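Side-chain contacts in iron-sulfur cluster assembly protein CyaY (Psychromonas ingrahamii, PDB 4HS5), which probably takes part in iron-sulfur cluster assembly, perhaps as a regulator of that process, and probably binds ferrous and ferric iron: residues A[87-90]-A[91-95]; A[15-18]-A[19-23]. All blocks are in the same frame, centred on the assembly; numbering follows the deposited sequence.

Contact 1 (A[87-90]-A[91-95]); sequences TFLS and AAIFK
Leu89 and Ile93 lie one turn apart on the helix. The terminal methyl of Ile93, CD1, comes up to the branch carbon of Leu89, CG, at 4.3 Å, a loose apolar contact. The chain of Ile93 starts beside its own backbone N (chi1 -69°) and then runs extended to CD1. This brings CG1 of Ile93 over the carbonyl oxygen of Leu89, 3.3 Å away. The same oxygen takes the backbone bond from Ile93 N at 2.9 Å. One carbonyl is thus bonded by the backbone of Ile93 and flanked by its side chain.

Phe88 O is treated in a similar way. It accepts a hydrogen bond from Ala92 N at 2.8 Å. Two methyls lean against it: CB of Ala91 and CB of Ala92 each lie 3.5 Å from Phe88 O. The ring of Phe88 takes no part in this. It is carried off to meet the ring of His67, the two planes inclined at about 55°.

On another side of the helix, Ser90 O receives Phe94 N at 3.0 Å, and CB of Phe94 rests against this oxygen at 3.6 Å. The Phe94 ring then leads away from the turn, with CG opposite the backbone N (chi1 -175°). The Ser90 hydroxyl bonds chiefly to Val101 O and also to Leu86 O, two carbonyls that must share its one hydrogen, so it ties the helix to the chain beyond it.

The helix 85-97 is therefore two-sided. Thr87, Ala91 and Phe94 belong to its exposed side. Leu89, Ala92 and Ile93 are buried and all touch Leu47 of strand 46-52. Phe103 of the C-terminal segment packs on Leu89, Ser90 and Ile93, while Phe88 meets His67 on strand 66-72, next to the edge strand 75-78.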
loop_
_atom_site.group_PDB
_atom_site.type_symbol
_atom_site.label_atom_id
_atom_site.label_comp_id
_atom_site.label_asym_id
_atom_site.label_seq_id
_atom_site.Cartn_x
_atom_site.Cartn_y
_atom_site.Cartn_z
ATOM N N THR A 87 -5.609 2.505 -5.951
ATOM C CA THR A 87 -6.395 1.812 -6.968
ATOM C C THR A 87 -5.828 0.409 -7.185
ATOM O O THR A 87 -6.553 -0.589 -7.201
ATOM C CB THR A 87 -6.366 2.596 -8.301
ATOM O OG1 THR A 87 -6.943 3.892 -8.094
ATOM C CG2 THR A 87 -7.161 1.868 -9.365
ATOM N N PHE A 88 -4.510 0.342 -7.316
ATOM C CA PHE A 88 -3.859 -0.929 -7.570
ATOM C C PHE A 88 -3.962 -1.861 -6.360
ATOM O O PHE A 88 -4.126 -3.075 -6.503
ATOM C CB PHE A 88 -2.398 -0.681 -7.946
ATOM C CG PHE A 88 -1.678 -1.920 -8.389
ATOM C CD1 PHE A 88 -1.802 -2.385 -9.687
ATOM C CD2 PHE A 88 -0.882 -2.616 -7.501
ATOM C CE1 PHE A 88 -1.135 -3.529 -10.092
ATOM C CE2 PHE A 88 -0.213 -3.760 -7.893
ATOM C CZ PHE A 88 -0.339 -4.210 -9.197
ATOM N N LEU A 89 -3.866 -1.293 -5.161
ATOM C CA LEU A 89 -3.931 -2.065 -3.933
ATOM C C LEU A 89 -5.303 -2.704 -3.774
ATOM O O LEU A 89 -5.406 -3.887 -3.445
ATOM C CB LEU A 89 -3.604 -1.167 -2.728
ATOM C CG LEU A 89 -3.554 -1.894 -1.394
ATOM C CD1 LEU A 89 -2.502 -2.979 -1.465
ATOM C CD2 LEU A 89 -3.236 -0.921 -0.270
ATOM N N SER A 90 -6.361 -1.943 -4.046
ATOM C CA SER A 90 -7.713 -2.507 -4.036
ATOM C C SER A 90 -7.840 -3.670 -5.010
ATOM O O SER A 90 -8.433 -4.697 -4.674
ATOM C CB SER A 90 -8.738 -1.448 -4.427
ATOM O OG SER A 90 -8.822 -0.441 -3.442
ATOM N N ALA A 91 -7.290 -3.505 -6.209
ATOM C CA ALA A 91 -7.376 -4.545 -7.239
ATOM C C ALA A 91 -6.611 -5.776 -6.779
ATOM O O ALA A 91 -7.078 -6.901 -6.957
ATOM C CB ALA A 91 -6.842 -4.038 -8.559
ATOM N N ALA A 92 -5.444 -5.565 -6.174
ATOM C CA ALA A 92 -4.643 -6.691 -5.693
ATOM C C ALA A 92 -5.340 -7.464 -4.582
ATOM O O ALA A 92 -5.341 -8.696 -4.584
ATOM C CB ALA A 92 -3.267 -6.218 -5.234
ATOM N N ILE A 93 -5.925 -6.744 -3.628
ATOM C CA ILE A 93 -6.666 -7.363 -2.540
ATOM C C ILE A 93 -7.811 -8.201 -3.120
ATOM O O ILE A 93 -8.071 -9.317 -2.665
ATOM C CB ILE A 93 -7.197 -6.307 -1.535
ATOM C CG1 ILE A 93 -6.035 -5.668 -0.758
ATOM C CG2 ILE A 93 -8.216 -6.918 -0.575
ATOM C CD1 ILE A 93 -6.459 -4.633 0.278
ATOM N N PHE A 94 -8.471 -7.681 -4.152
ATOM C CA PHE A 94 -9.555 -8.435 -4.769
ATOM C C PHE A 94 -9.026 -9.611 -5.589
ATOM O O PHE A 94 -9.623 -10.689 -5.601
ATOM C CB PHE A 94 -10.432 -7.545 -5.654
ATOM C CG PHE A 94 -11.621 -8.269 -6.214
ATOM C CD1 PHE A 94 -12.731 -8.496 -5.423
ATOM C CD2 PHE A 94 -11.607 -8.755 -7.511
ATOM C CE1 PHE A 94 -13.836 -9.185 -5.923
ATOM C CE2 PHE A 94 -12.695 -9.453 -8.018
ATOM C CZ PHE A 94 -13.810 -9.667 -7.221
ATOM N N LYS A 95 -7.925 -9.397 -6.298
ATOM C CA LYS A 95 -7.393 -10.399 -7.216
ATOM C C LYS A 95 -6.748 -11.565 -6.478
ATOM O O LYS A 95 -6.734 -12.687 -6.989
ATOM C CB LYS A 95 -6.432 -9.738 -8.209
ATOM C CG LYS A 95 -5.293 -10.585 -8.741
ATOM C CD LYS A 95 -4.325 -9.688 -9.524
ATOM C CE LYS A 95 -3.817 -8.520 -8.666
ATOM N NZ LYS A 95 -2.522 -8.807 -7.973
#

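Contact 2 (A[15-18]-A[19-23]); sequences QKIE and EKIEE
Glu18 offers its carbonyl O to Glu22 N, and CG of Glu22 lies 3.3 Å from that oxygen. The Glu18 side chain points back toward the N-terminal end of the helix and touches Tyr30 and Leu37. Glu22 OE2 is bonded to Tyr30 OH.

Glu19 closes the turn that Gln15 begins, but its side chain runs on toward Glu23. Its N-H bonds to Gln15 O at 2.8 Å, and its CB lies 3.3 Å from that same oxygen. A bend at chi2 (-80°) carries the carboxylate forward along the helix.

Lys16 and Lys20 run alongside each other, CG to CG at 4.3 Å. CG of Lys20 also rests on Lys16 O at 3.2 Å, beside the backbone bond from Lys20 N. The two ammonium groups end 5.3 Å apart, NZ to NZ, with a water between them. The bond from that water to Lys20 is weak, and its distance to Lys16 is doubtfully short. Lys20 NZ is also bonded to Glu105 O at the C-terminus, and it has a long salt bridge to Glu23. On the buried face, Ile17 CG2 meets Ile21 CD1 at 4.0 Å.

The chemistry is thus divided between faces. Isoleucines seal the inner side, and Lys16 and Lys20 lie among the acids outside. Glu19 OE2 and Glu23 OE2 are only 2.7 Å apart, so one of the two probably holds a proton. An acid-rich helix surface is consistent with the acidic ridge through which frataxins are thought to bind iron, though no metal takes part in this contact.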
loop_
_atom_site.group_PDB
_atom_site.type_symbol
_atom_site.label_atom_id
_atom_site.label_comp_id
_atom_site.label_asym_id
_atom_site.label_seq_id
_atom_site.Cartn_x
_atom_site.Cartn_y
_atom_site.Cartn_z
ATOM N N GLN A 15 -1.409 4.910 7.498
ATOM C CA GLN A 15 -2.618 5.053 8.303
ATOM C C GLN A 15 -3.896 5.026 7.460
ATOM O O GLN A 15 -4.913 4.506 7.920
ATOM C CB GLN A 15 -2.566 6.313 9.166
ATOM C CG GLN A 15 -1.505 6.252 10.243
ATOM C CD GLN A 15 -1.770 7.219 11.374
ATOM O OE1 GLN A 15 -2.102 8.382 11.148
ATOM N NE2 GLN A 15 -1.618 6.743 12.604
ATOM N N LYS A 16 -3.850 5.571 6.244
ATOM C CA LYS A 16 -4.993 5.506 5.317
ATOM C C LYS A 16 -5.302 4.049 4.981
ATOM O O LYS A 16 -6.457 3.629 4.965
ATOM C CB LYS A 16 -4.690 6.292 4.039
ATOM C CG LYS A 16 -5.834 6.376 3.031
ATOM C CD LYS A 16 -5.431 7.314 1.894
ATOM C CE LYS A 16 -6.598 7.644 0.972
ATOM N NZ LYS A 16 -7.377 8.838 1.410
ATOM N N ILE A 17 -4.264 3.258 4.748
ATOM C CA ILE A 17 -4.474 1.854 4.427
ATOM C C ILE A 17 -5.139 1.159 5.608
ATOM O O ILE A 17 -6.126 0.434 5.430
ATOM C CB ILE A 17 -3.158 1.162 4.049
ATOM C CG1 ILE A 17 -2.652 1.687 2.704
ATOM C CG2 ILE A 17 -3.353 -0.347 3.986
ATOM C CD1 ILE A 17 -1.199 1.312 2.433
ATOM N N GLU A 18 -4.637 1.407 6.814
ATOM C CA GLU A 18 -5.178 0.808 8.033
ATOM C C GLU A 18 -6.616 1.236 8.303
ATOM O O GLU A 18 -7.476 0.403 8.603
ATOM C CB GLU A 18 -4.281 1.140 9.221
ATOM C CG GLU A 18 -2.933 0.489 9.082
ATOM C CD GLU A 18 -1.899 1.068 10.006
ATOM O OE1 GLU A 18 -2.227 2.004 10.766
ATOM O OE2 GLU A 18 -0.750 0.586 9.957
ATOM N N GLU A 19 -6.867 2.532 8.204
ATOM C CA GLU A 19 -8.204 3.054 8.417
ATOM C C GLU A 19 -9.203 2.521 7.391
ATOM O O GLU A 19 -10.326 2.176 7.763
ATOM C CB GLU A 19 -8.175 4.581 8.412
ATOM C CG GLU A 19 -9.485 5.221 8.811
ATOM C CD GLU A 19 -10.460 5.239 7.665
ATOM O OE1 GLU A 19 -9.990 5.233 6.513
ATOM O OE2 GLU A 19 -11.682 5.227 7.908
ATOM N N LYS A 20 -8.809 2.466 6.116
ATOM C CA LYS A 20 -9.715 2.004 5.056
ATOM C C LYS A 20 -10.062 0.533 5.204
ATOM O O LYS A 20 -11.178 0.131 4.873
ATOM C CB LYS A 20 -9.147 2.273 3.667
ATOM C CG LYS A 20 -9.160 3.738 3.259
ATOM C CD LYS A 20 -10.584 4.243 3.022
ATOM C CE LYS A 20 -10.588 5.754 2.877
ATOM N NZ LYS A 20 -11.871 6.281 2.328
ATOM N N ILE A 21 -9.110 -0.266 5.683
ATOM C CA ILE A 21 -9.362 -1.659 6.039
ATOM C C ILE A 21 -10.402 -1.757 7.164
ATOM O O ILE A 21 -11.367 -2.515 7.052
ATOM C CB ILE A 21 -8.055 -2.390 6.437
ATOM C CG1 ILE A 21 -7.209 -2.689 5.196
ATOM C CG2 ILE A 21 -8.347 -3.688 7.148
ATOM C CD1 ILE A 21 -5.809 -3.119 5.512
ATOM N N GLU A 22 -10.225 -0.976 8.233
ATOM C CA GLU A 22 -11.139 -1.015 9.376
ATOM C C GLU A 22 -12.526 -0.579 8.946
ATOM O O GLU A 22 -13.538 -1.107 9.407
ATOM C CB GLU A 22 -10.634 -0.082 10.490
ATOM C CG GLU A 22 -9.339 -0.516 11.161
ATOM C CD GLU A 22 -9.461 -1.806 11.955
ATOM O OE1 GLU A 22 -10.598 -2.243 12.243
ATOM O OE2 GLU A 22 -8.419 -2.388 12.310
ATOM N N GLU A 23 -12.550 0.378 8.038
ATOM C CA GLU A 23 -13.755 1.014 7.553
ATOM C C GLU A 23 -14.545 0.089 6.616
ATOM O O GLU A 23 -15.779 0.055 6.649
ATOM C CB GLU A 23 -13.313 2.258 6.817
ATOM C CG GLU A 23 -14.371 3.220 6.427
ATOM C CD GLU A 23 -13.859 4.112 5.341
ATOM O OE1 GLU A 23 -14.163 3.833 4.167
ATOM O OE2 GLU A 23 -13.102 5.052 5.652
HETATM O O HOH W 1 -9.718 8.300 1.084
#

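How the contacts relate
Contact 2 comes first along the chain, near the end of helix 3-24, and contact 1 follows within helix 85-97, after all six strands. Their centres are 14 Å apart. Both helices pack against the antiparallel sheet, as in the frataxin fold: helix 3-24 on strands 28-33 and 36-41, helix 85-97 on strand 46-52, with Phe88 reaching His67 of strand 66-72. The two contacts touch where Leu89 CD2 meets Ile17 CG1 at 4.0 Å. Phe103 of the C-terminal segment packs on residues of both contacts and so bridges the helices. The buried faces share one core, whereas the acidic residues of contact 2 and the exposed face of contact 1 border solvent.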